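Local structure of putative alpha-L-fucosidase (Bacteroides thetaiotaomicron VPI-5482, 3GZA) at residues A[165-168]-A[169-173]; A[248-251]-A[252-255]; A[329-332]-A[333-337]; A[360-363]-A[364-368]. The protein is a putative exported glycoside hydrolase of family 29 that probably cleaves alpha-L-fucose from glycans, with a TIM-barrel domain followed by an F5/8 type C-like beta domain. One frame throughout, in Å; residues are numbered along the deposited sequence.

Contact 1: residues A[165-168]-A[169-173]; sequences MVTE and LCTRY
The carbonyl oxygen of Glu168 is gripped by two backbone donors, Thr171 N at 3.3 Å and Arg172 N at 3.1 Å, towards the C-terminal end of helix 148-171 in the TIM-barrel part of the fold. Both reach it from the same face of its carbonyl plane: Thr171 N stands well above the plane, whereas Arg172 N is only tilted from it. One residue earlier, Thr167 O receives the hydroxyl of Thr171, with OG1 at 2.7 Å. A chi1 of 58°, which sets OG1 between the backbone N and the carbonyl carbon, folds the hydroxyl back onto the preceding turn. The side chains of Glu168 and Arg172 run alongside each other in the same direction, and Glu168 CG sits over the centre of the guanidinium. Their charges meet in a long salt bridge, OE2 of Glu168 to NH1 of Arg172 at 3.7 Å, with the oxygen well out of the guanidinium plane. Stronger partners lie outside: Ser91 OG and Trp89 NE1 for Glu168 OE1, Asp92 N for OE2, and Asp92 OD2 for Arg172 NH2. Leu169 packs on Ile127 and Ile129 of strand 124-129, and Val166 CG1 rests 4.0 Å from Cys170 SG.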
loop_
_atom_site.group_PDB
_atom_site.type_symbol
_atom_site.label_atom_id
_atom_site.label_comp_id
_atom_site.label_asym_id
_atom_site.label_seq_id
_atom_site.Cartn_x
_atom_site.Cartn_y
_atom_site.Cartn_z
HETATM N N MSE A 165 12.821 2.892 -3.318
HETATM C CA MSE A 165 12.468 2.017 -4.436
HETATM C C MSE A 165 13.596 2.017 -5.460
HETATM O O MSE A 165 14.035 0.969 -5.921
HETATM C CB MSE A 165 11.151 2.408 -5.094
HETATM C CG MSE A 165 9.909 2.128 -4.221
HETATM SE SE MSE A 165 8.267 2.383 -5.191
HETATM C CE MSE A 165 8.280 4.238 -5.491
ATOM N N VAL A 166 14.090 3.212 -5.775
ATOM C CA VAL A 166 15.197 3.355 -6.726
ATOM C C VAL A 166 16.406 2.632 -6.198
ATOM O O VAL A 166 17.108 1.973 -6.936
ATOM C CB VAL A 166 15.449 4.825 -7.044
ATOM C CG1 VAL A 166 16.729 5.056 -7.888
ATOM C CG2 VAL A 166 14.249 5.452 -7.779
ATOM N N THR A 167 16.645 2.727 -4.909
ATOM C CA THR A 167 17.821 2.059 -4.324
ATOM C C THR A 167 17.690 0.542 -4.495
ATOM O O THR A 167 18.673 -0.138 -4.863
ATOM C CB THR A 167 17.999 2.433 -2.842
ATOM O OG1 THR A 167 18.172 3.850 -2.732
ATOM C CG2 THR A 167 19.266 1.767 -2.231
ATOM N N GLU A 168 16.518 0.001 -4.220
ATOM C CA GLU A 168 16.329 -1.461 -4.391
ATOM C C GLU A 168 16.640 -1.855 -5.819
ATOM O O GLU A 168 17.337 -2.864 -6.079
ATOM C CB GLU A 168 14.892 -1.882 -4.037
ATOM C CG GLU A 168 14.561 -1.792 -2.575
ATOM C CD GLU A 168 13.155 -2.223 -2.229
ATOM O OE1 GLU A 168 12.273 -2.156 -3.097
ATOM O OE2 GLU A 168 12.946 -2.594 -1.033
ATOM N N LEU A 169 16.040 -1.134 -6.757
ATOM C CA LEU A 169 16.184 -1.449 -8.183
ATOM C C LEU A 169 17.592 -1.296 -8.698
ATOM O O LEU A 169 18.011 -2.035 -9.605
ATOM C CB LEU A 169 15.157 -0.681 -8.994
ATOM C CG LEU A 169 13.697 -1.084 -8.713
ATOM C CD1 LEU A 169 12.661 -0.017 -9.142
ATOM C CD2 LEU A 169 13.318 -2.509 -9.276
ATOM N N CYS A 170 18.355 -0.396 -8.076
ATOM C CA CYS A 170 19.770 -0.138 -8.475
ATOM C C CYS A 170 20.786 -0.994 -7.759
ATOM O O CYS A 170 21.973 -0.919 -8.084
ATOM C CB CYS A 170 20.137 1.334 -8.268
ATOM S SG CYS A 170 19.340 2.485 -9.427
ATOM N N THR A 171 20.359 -1.769 -6.757
ATOM C CA THR A 171 21.306 -2.585 -5.984
ATOM C C THR A 171 21.074 -4.084 -6.044
ATOM O O THR A 171 22.000 -4.831 -5.736
ATOM C CB THR A 171 21.350 -2.169 -4.494
ATOM O OG1 THR A 171 20.014 -2.294 -3.930
ATOM C CG2 THR A 171 21.853 -0.693 -4.388
ATOM N N ARG A 172 19.893 -4.518 -6.439
ATOM C CA ARG A 172 19.590 -5.950 -6.339
ATOM C C ARG A 172 19.424 -6.660 -7.679
ATOM O O ARG A 172 19.121 -7.849 -7.672
ATOM C CB ARG A 172 18.278 -6.108 -5.566
ATOM C CG ARG A 172 18.288 -5.562 -4.184
ATOM C CD ARG A 172 16.905 -5.648 -3.554
ATOM N NE ARG A 172 16.899 -5.098 -2.200
ATOM C CZ ARG A 172 15.816 -5.162 -1.420
ATOM N NH1 ARG A 172 14.700 -5.705 -1.869
ATOM N NH2 ARG A 172 15.872 -4.654 -0.210
ATOM N N TYR A 173 19.646 -5.952 -8.797
ATOM C CA TYR A 173 19.366 -6.498 -10.121
ATOM C C TYR A 173 20.513 -6.373 -11.123
ATOM O O TYR A 173 20.279 -6.453 -12.327
ATOM C CB TYR A 173 18.074 -5.881 -10.668
ATOM C CG TYR A 173 16.891 -6.196 -9.775
ATOM C CD1 TYR A 173 16.173 -7.374 -9.872
ATOM C CD2 TYR A 173 16.505 -5.293 -8.778
ATOM C CE1 TYR A 173 15.121 -7.655 -8.997
ATOM C CE2 TYR A 173 15.478 -5.559 -7.915
ATOM C CZ TYR A 173 14.766 -6.754 -8.025
ATOM O OH TYR A 173 13.783 -7.082 -7.131
#

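Contact 2: residues A[248-251]-A[252-255]; sequences SIDQ and LELL
An N-cap with a hydrophobic staple starts helix 251-257. Asp250 is the cap residue: its OD1 accepts from Glu253 N at 3.2 Å, a nearly straight bond (N-H...O 165°) that arrives from above the carboxylate plane. The torsion that allows this is chi1 of 178°, which places CG opposite the backbone N and turns the carboxylate back over the first turn. OD1 also accepts a hydrogen bond from a water at 3.3 Å, and that water takes the N-H of Leu252 at 3.0 Å, so two of the amides at the start of the helix are served by one oxygen, one directly and one through water. Asp250 O receives Leu254 N at 3.0 Å, the first backbone bond of the helix across this junction. The other carboxylate oxygen lies against the side chain three residues on, Asp250 OD2 being 3.2 Å from Glu253 CG. The two acids bring like charges within 4.5 Å, OD2 of Asp250 to OE2 of Glu253, which the exposed setting may make tolerable. The staple joins the residues flanking this turn, Ile249 CG2 touching Leu254 CD2 at 3.8 Å. Behind it, Leu254 packs on Phe235 of strand 234-235 and on Pro236 and Ile245 in loops, Gln251 NE2 bonds His242 O, and Leu255 reaches Phe235, so the helix start is laid against the short strand that precedes it.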
loop_
_atom_site.group_PDB
_atom_site.type_symbol
_atom_site.label_atom_id
_atom_site.label_comp_id
_atom_site.label_asym_id
_atom_site.label_seq_id
_atom_site.Cartn_x
_atom_site.Cartn_y
_atom_site.Cartn_z
ATOM N N SER A 248 13.005 31.646 -25.025
ATOM C CA SER A 248 12.657 32.047 -26.399
ATOM C C SER A 248 12.736 30.882 -27.398
ATOM O O SER A 248 12.313 31.007 -28.550
ATOM C CB SER A 248 13.589 33.169 -26.865
ATOM O OG SER A 248 14.848 32.662 -27.298
ATOM N N ILE A 249 13.307 29.774 -26.969
ATOM C CA ILE A 249 13.485 28.629 -27.838
ATOM C C ILE A 249 12.166 27.893 -28.068
ATOM O O ILE A 249 11.335 27.786 -27.163
ATOM C CB ILE A 249 14.526 27.629 -27.225
ATOM C CG1 ILE A 249 15.918 28.265 -27.114
ATOM C CG2 ILE A 249 14.625 26.354 -28.054
ATOM C CD1 ILE A 249 16.517 28.707 -28.442
ATOM N N ASP A 250 11.976 27.423 -29.301
ATOM C CA ASP A 250 10.864 26.539 -29.647
ATOM C C ASP A 250 11.374 25.182 -29.136
ATOM O O ASP A 250 12.189 24.508 -29.778
ATOM C CB ASP A 250 10.639 26.585 -31.169
ATOM C CG ASP A 250 9.534 25.653 -31.646
ATOM O OD1 ASP A 250 9.299 24.619 -30.986
ATOM O OD2 ASP A 250 8.963 25.951 -32.732
ATOM N N GLN A 251 10.905 24.774 -27.962
ATOM C CA GLN A 251 11.441 23.571 -27.347
ATOM C C GLN A 251 11.204 22.271 -28.094
ATOM O O GLN A 251 12.083 21.405 -28.085
ATOM C CB GLN A 251 10.954 23.422 -25.910
ATOM C CG GLN A 251 11.301 24.612 -25.068
ATOM C CD GLN A 251 11.084 24.347 -23.607
ATOM O OE1 GLN A 251 10.769 23.219 -23.204
ATOM N NE2 GLN A 251 11.247 25.367 -22.807
ATOM N N LEU A 252 10.030 22.080 -28.696
ATOM C CA LEU A 252 9.814 20.858 -29.454
ATOM C C LEU A 252 10.765 20.821 -30.606
ATOM O O LEU A 252 11.272 19.760 -30.892
ATOM C CB LEU A 252 8.387 20.681 -30.004
ATOM C CG LEU A 252 7.396 20.020 -29.073
ATOM C CD1 LEU A 252 6.032 20.020 -29.751
ATOM C CD2 LEU A 252 7.806 18.629 -28.647
ATOM N N GLU A 253 11.011 21.951 -31.265
ATOM C CA GLU A 253 11.973 21.938 -32.376
ATOM C C GLU A 253 13.349 21.565 -31.876
ATOM O O GLU A 253 14.064 20.874 -32.550
ATOM C CB GLU A 253 12.037 23.276 -33.083
ATOM C CG GLU A 253 10.793 23.573 -33.897
ATOM C CD GLU A 253 10.613 22.639 -35.056
ATOM O OE1 GLU A 253 11.605 22.313 -35.731
ATOM O OE2 GLU A 253 9.458 22.234 -35.301
ATOM N N LEU A 254 13.720 22.066 -30.703
ATOM C CA LEU A 254 15.004 21.738 -30.097
ATOM C C LEU A 254 15.094 20.251 -29.769
ATOM O O LEU A 254 16.134 19.643 -29.998
ATOM C CB LEU A 254 15.255 22.661 -28.879
ATOM C CG LEU A 254 16.491 22.368 -28.039
ATOM C CD1 LEU A 254 17.756 22.489 -28.917
ATOM C CD2 LEU A 254 16.542 23.292 -26.791
ATOM N N LEU A 255 14.026 19.615 -29.250
ATOM C CA LEU A 255 14.066 18.143 -29.012
ATOM C C LEU A 255 14.220 17.347 -30.289
ATOM O O LEU A 255 14.988 16.400 -30.358
ATOM C CB LEU A 255 12.815 17.698 -28.266
ATOM C CG LEU A 255 12.647 18.247 -26.851
ATOM C CD1 LEU A 255 11.241 17.926 -26.368
ATOM C CD2 LEU A 255 13.733 17.683 -25.871
HETATM O O HOH W 1 7.612 23.802 -28.318
#

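Contact 3: residues A[329-332]-A[333-337]; sequences DAQR and LKEMG
Glu335 faces two side chains of the preceding turn, and its carboxylate is held by both through different oxygens. Arg332 meets OE1: the NE donor lies 2.8 Å from OE1 with an N-H...O angle of 153°, a salt bridge made on the syn side of the carboxylate but tilted out of its plane. The acceptor lies close to the guanidinium plane, at its edge, and the guanidinium and carboxylate planes are 22° apart, so the two flat groups are inclined, not stacked. The arginine reaches this position by curling, bent at both chi2 and chi3, which brings NE rather than the far end of the group to the acid. Gln331, four residues before the acid, comes from another direction. Its side chain crosses that of Glu335 at about a right angle, and NE2 donates to OE2 at 3.0 Å along an almost straight line (168°). This oxygen is met on its anti side, again from somewhat out of the carboxylate plane, while the acceptor lies in the amide plane of the glutamine. A water ties the two grips together, accepting from Arg332 NH2 at 3.0 Å and donating to Glu335 OE2 at 2.7 Å. Gripped through both oxygens, the carboxylate is held against rotation, and the arginine probably offsets its charge. A second water links Gln331 NE2 with Lys334 NZ, whose charge partner is Asp338. Arg332 NH1 also bonds Tyr294 O, while Leu333 and Met336 lie against Leu315 of strand 312-317. A polar outer face over an apolar inner one, packed on a strand of the barrel, is the pattern of an amphipathic outer helix of a TIM barrel.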
loop_
_atom_site.group_PDB
_atom_site.type_symbol
_atom_site.label_atom_id
_atom_site.label_comp_id
_atom_site.label_asym_id
_atom_site.label_seq_id
_atom_site.Cartn_x
_atom_site.Cartn_y
_atom_site.Cartn_z
ATOM N N ASP A 329 2.641 -9.955 -32.887
ATOM C CA ASP A 329 3.628 -8.950 -32.552
ATOM C C ASP A 329 5.040 -9.501 -32.745
ATOM O O ASP A 329 5.906 -8.882 -33.325
ATOM C CB ASP A 329 3.422 -8.495 -31.124
ATOM C CG ASP A 329 2.078 -7.829 -30.899
ATOM O OD1 ASP A 329 1.018 -8.429 -31.225
ATOM O OD2 ASP A 329 2.130 -6.680 -30.371
ATOM N N ALA A 330 5.279 -10.677 -32.179
ATOM C CA ALA A 330 6.593 -11.344 -32.289
ATOM C C ALA A 330 6.983 -11.599 -33.738
ATOM O O ALA A 330 8.148 -11.421 -34.140
ATOM C CB ALA A 330 6.563 -12.673 -31.506
ATOM N N GLN A 331 6.018 -12.009 -34.543
ATOM C CA GLN A 331 6.307 -12.275 -35.949
ATOM C C GLN A 331 6.687 -10.969 -36.640
ATOM O O GLN A 331 7.601 -10.950 -37.421
ATOM C CB GLN A 331 5.138 -12.964 -36.624
ATOM C CG GLN A 331 5.240 -13.139 -38.113
ATOM C CD GLN A 331 6.459 -13.951 -38.553
ATOM O OE1 GLN A 331 6.956 -14.827 -37.827
ATOM N NE2 GLN A 331 6.932 -13.669 -39.759
ATOM N N ARG A 332 5.946 -9.897 -36.385
ATOM C CA ARG A 332 6.235 -8.594 -37.016
ATOM C C ARG A 332 7.618 -8.076 -36.638
ATOM O O ARG A 332 8.312 -7.467 -37.449
ATOM C CB ARG A 332 5.188 -7.547 -36.622
ATOM C CG ARG A 332 5.351 -6.186 -37.259
ATOM C CD ARG A 332 5.375 -6.233 -38.823
ATOM N NE ARG A 332 4.431 -7.174 -39.454
ATOM C CZ ARG A 332 3.124 -6.964 -39.603
ATOM N NH1 ARG A 332 2.548 -5.870 -39.127
ATOM N NH2 ARG A 332 2.369 -7.883 -40.148
ATOM N N LEU A 333 7.968 -8.244 -35.374
ATOM C CA LEU A 333 9.283 -7.903 -34.881
ATOM C C LEU A 333 10.368 -8.672 -35.625
ATOM O O LEU A 333 11.377 -8.078 -36.019
ATOM C CB LEU A 333 9.368 -8.142 -33.375
ATOM C CG LEU A 333 8.578 -7.151 -32.522
ATOM C CD1 LEU A 333 8.397 -7.652 -31.072
ATOM C CD2 LEU A 333 9.172 -5.709 -32.519
ATOM N N LYS A 334 10.166 -9.967 -35.813
ATOM C CA LYS A 334 11.136 -10.774 -36.550
ATOM C C LYS A 334 11.251 -10.252 -37.973
ATOM O O LYS A 334 12.358 -10.121 -38.536
ATOM C CB LYS A 334 10.723 -12.237 -36.535
ATOM C CG LYS A 334 11.649 -13.113 -37.380
ATOM C CD LYS A 334 11.059 -14.491 -37.459
ATOM C CE LYS A 334 11.953 -15.469 -38.183
ATOM N NZ LYS A 334 12.013 -15.189 -39.630
ATOM N N GLU A 335 10.105 -9.970 -38.594
ATOM C CA GLU A 335 10.111 -9.436 -39.947
ATOM C C GLU A 335 10.934 -8.121 -40.036
ATOM O O GLU A 335 11.638 -7.896 -41.031
ATOM C CB GLU A 335 8.688 -9.203 -40.448
ATOM C CG GLU A 335 7.870 -10.472 -40.677
ATOM C CD GLU A 335 6.410 -10.239 -40.898
ATOM O OE1 GLU A 335 5.967 -9.072 -40.880
ATOM O OE2 GLU A 335 5.687 -11.268 -41.081
HETATM N N MSE A 336 10.814 -7.256 -39.030
HETATM C CA MSE A 336 11.563 -5.980 -38.983
HETATM C C MSE A 336 13.076 -6.216 -38.943
HETATM O O MSE A 336 13.822 -5.660 -39.732
HETATM C CB MSE A 336 11.136 -5.163 -37.792
HETATM C CG MSE A 336 11.749 -3.805 -37.778
HETATM SE SE MSE A 336 11.223 -2.777 -36.278
HETATM C CE MSE A 336 12.021 -1.120 -36.697
ATOM N N GLY A 337 13.516 -7.089 -38.044
ATOM C CA GLY A 337 14.922 -7.425 -37.950
ATOM C C GLY A 337 15.418 -8.060 -39.219
ATOM O O GLY A 337 16.512 -7.727 -39.697
HETATM O O HOH W 2 9.407 -14.392 -41.182
HETATM O O HOH W 3 3.183 -10.740 -40.236
#

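Contact 4: residues A[360-363]-A[364-368]; sequences LKLG and KEQSV
Leu362, Gly363 and Lys364 carry this corner, with Gln366 and Val368 of the next strand closing on Leu362. Leu362 points inwards across the turn, its CG lying opposite the carbonyl carbon. Its CD1 approaches Val368 CG2 at 3.3 Å, closer than normal apolar contact. Val368 was modelled in two conformers, and this approach belongs to the one described, so its tightness is doubtful. On the polar side, Gln366 folds its extended side chain back towards the bend: NE2 donates to Lys364 O at 3.2 Å, with an N-H...O angle of 158° and the acceptor near the amide plane. The same nitrogen lies 3.1 Å from Leu362 O, yet the angle is too poor for a hydrogen bond. Gly363 turns the chain at phi 94° and psi -38°, a conformation in which a CB would jam against the carbonyl oxygen of Leu362. Lys364 follows, its side chain heading away from residues 360-363. Both strands are anchored to the same region: Leu362 bonds through its backbone to Thr419, and Gln366 to Ala418. Beyond the corner, in strand 434-440, Ala439 touches both Leu362 and Val368. Strand 357-362 belongs to one four-stranded antiparallel sheet and strand 366-375 to the other, so the bend is a beta arch joining the two layers of a beta sandwich, as in F5/8 type C domains.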
loop_
_atom_site.group_PDB
_atom_site.type_symbol
_atom_site.label_atom_id
_atom_site.label_comp_id
_atom_site.label_asym_id
_atom_site.label_seq_id
_atom_site.Cartn_x
_atom_site.Cartn_y
_atom_site.Cartn_z
ATOM N N LEU A 360 34.212 5.812 -52.980
ATOM C CA LEU A 360 33.865 4.410 -52.919
ATOM C C LEU A 360 33.793 3.841 -54.349
ATOM O O LEU A 360 32.900 4.178 -55.107
ATOM C CB LEU A 360 32.529 4.275 -52.172
ATOM C CG LEU A 360 32.002 2.893 -51.826
ATOM C CD1 LEU A 360 33.000 2.142 -50.967
ATOM C CD2 LEU A 360 30.674 3.024 -51.125
ATOM N N LYS A 361 34.762 3.006 -54.705
ATOM C CA LYS A 361 34.752 2.363 -56.016
ATOM C C LYS A 361 33.798 1.180 -55.862
ATOM O O LYS A 361 33.796 0.506 -54.816
ATOM C CB LYS A 361 36.150 1.913 -56.420
ATOM C CG LYS A 361 37.102 3.048 -56.715
ATOM N N LEU A 362 32.949 0.952 -56.862
ATOM C CA LEU A 362 31.959 -0.122 -56.751
ATOM C C LEU A 362 32.381 -1.464 -57.371
ATOM O O LEU A 362 31.698 -2.477 -57.149
ATOM C CB LEU A 362 30.602 0.311 -57.313
ATOM C CG LEU A 362 29.947 1.504 -56.640
ATOM C CD1 LEU A 362 28.580 1.698 -57.232
ATOM C CD2 LEU A 362 29.860 1.309 -55.127
ATOM N N GLY A 363 33.482 -1.488 -58.116
ATOM C CA GLY A 363 33.980 -2.723 -58.729
ATOM C C GLY A 363 33.490 -2.916 -60.154
ATOM O O GLY A 363 34.220 -3.432 -61.014
ATOM N N LYS A 364 32.239 -2.547 -60.403
ATOM C CA LYS A 364 31.669 -2.593 -61.731
ATOM C C LYS A 364 30.486 -1.655 -61.725
ATOM O O LYS A 364 29.920 -1.368 -60.653
ATOM C CB LYS A 364 31.199 -4.010 -62.089
ATOM C CG LYS A 364 29.911 -4.436 -61.386
ATOM C CD LYS A 364 29.711 -5.955 -61.426
ATOM C CE LYS A 364 28.281 -6.336 -61.052
ATOM N NZ LYS A 364 27.373 -6.083 -62.230
ATOM N N GLU A 365 30.123 -1.176 -62.913
ATOM C CA GLU A 365 28.959 -0.325 -63.043
ATOM C C GLU A 365 27.755 -1.114 -62.578
ATOM O O GLU A 365 27.541 -2.239 -63.024
ATOM C CB GLU A 365 28.737 0.118 -64.479
ATOM C CG GLU A 365 27.572 1.074 -64.620
ATOM C CD GLU A 365 27.271 1.400 -66.046
ATOM O OE1 GLU A 365 26.913 0.468 -66.797
ATOM O OE2 GLU A 365 27.385 2.589 -66.412
ATOM N N GLN A 366 26.996 -0.532 -61.649
ATOM C CA GLN A 366 25.809 -1.178 -61.135
ATOM C C GLN A 366 24.889 -0.186 -60.452
ATOM O O GLN A 366 25.254 0.964 -60.204
ATOM C CB GLN A 366 26.205 -2.268 -60.156
ATOM C CG GLN A 366 26.895 -1.730 -58.908
ATOM C CD GLN A 366 27.465 -2.831 -58.076
ATOM O OE1 GLN A 366 26.739 -3.495 -57.349
ATOM N NE2 GLN A 366 28.788 -3.000 -58.136
ATOM N N SER A 367 23.705 -0.669 -60.119
ATOM C CA SER A 367 22.683 0.145 -59.487
ATOM C C SER A 367 23.020 0.466 -58.023
ATOM O O SER A 367 23.567 -0.374 -57.291
ATOM C CB SER A 367 21.332 -0.576 -59.561
ATOM O OG SER A 367 20.273 0.309 -59.241
ATOM N N VAL A 368 22.685 1.679 -57.602
ATOM C CA VAL A 368 22.888 2.108 -56.211
ATOM C C VAL A 368 21.743 3.046 -55.850
ATOM O O VAL A 368 21.394 3.898 -56.653
ATOM C CB VAL A 368 24.217 2.876 -56.013
ATOM C CG1 VAL A 368 24.437 3.188 -54.529
ATOM C CG2 VAL A 368 25.382 2.091 -56.549
#

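In the fold
Along the chain the four contacts follow in series; none nests within or crosses another. Each is local and closes no long loop: two lie along helices, one starts a helix and one joins two strands. Contact 1 lies on helix 148-171 beside the parallel strands of the barrel, and contact 2 begins helix 251-257 after strand 234-235, its centre about 34 Å from that of contact 1. Contact 3 sits on helix 327-344, which follows strand 312-317 and leads to the C-terminal beta domain. Contact 4 lies within that domain, where the chain passes from one sheet to the other, about 32 Å from contact 3 and 53 Å from contact 1 between centres. No pair of contacts touches.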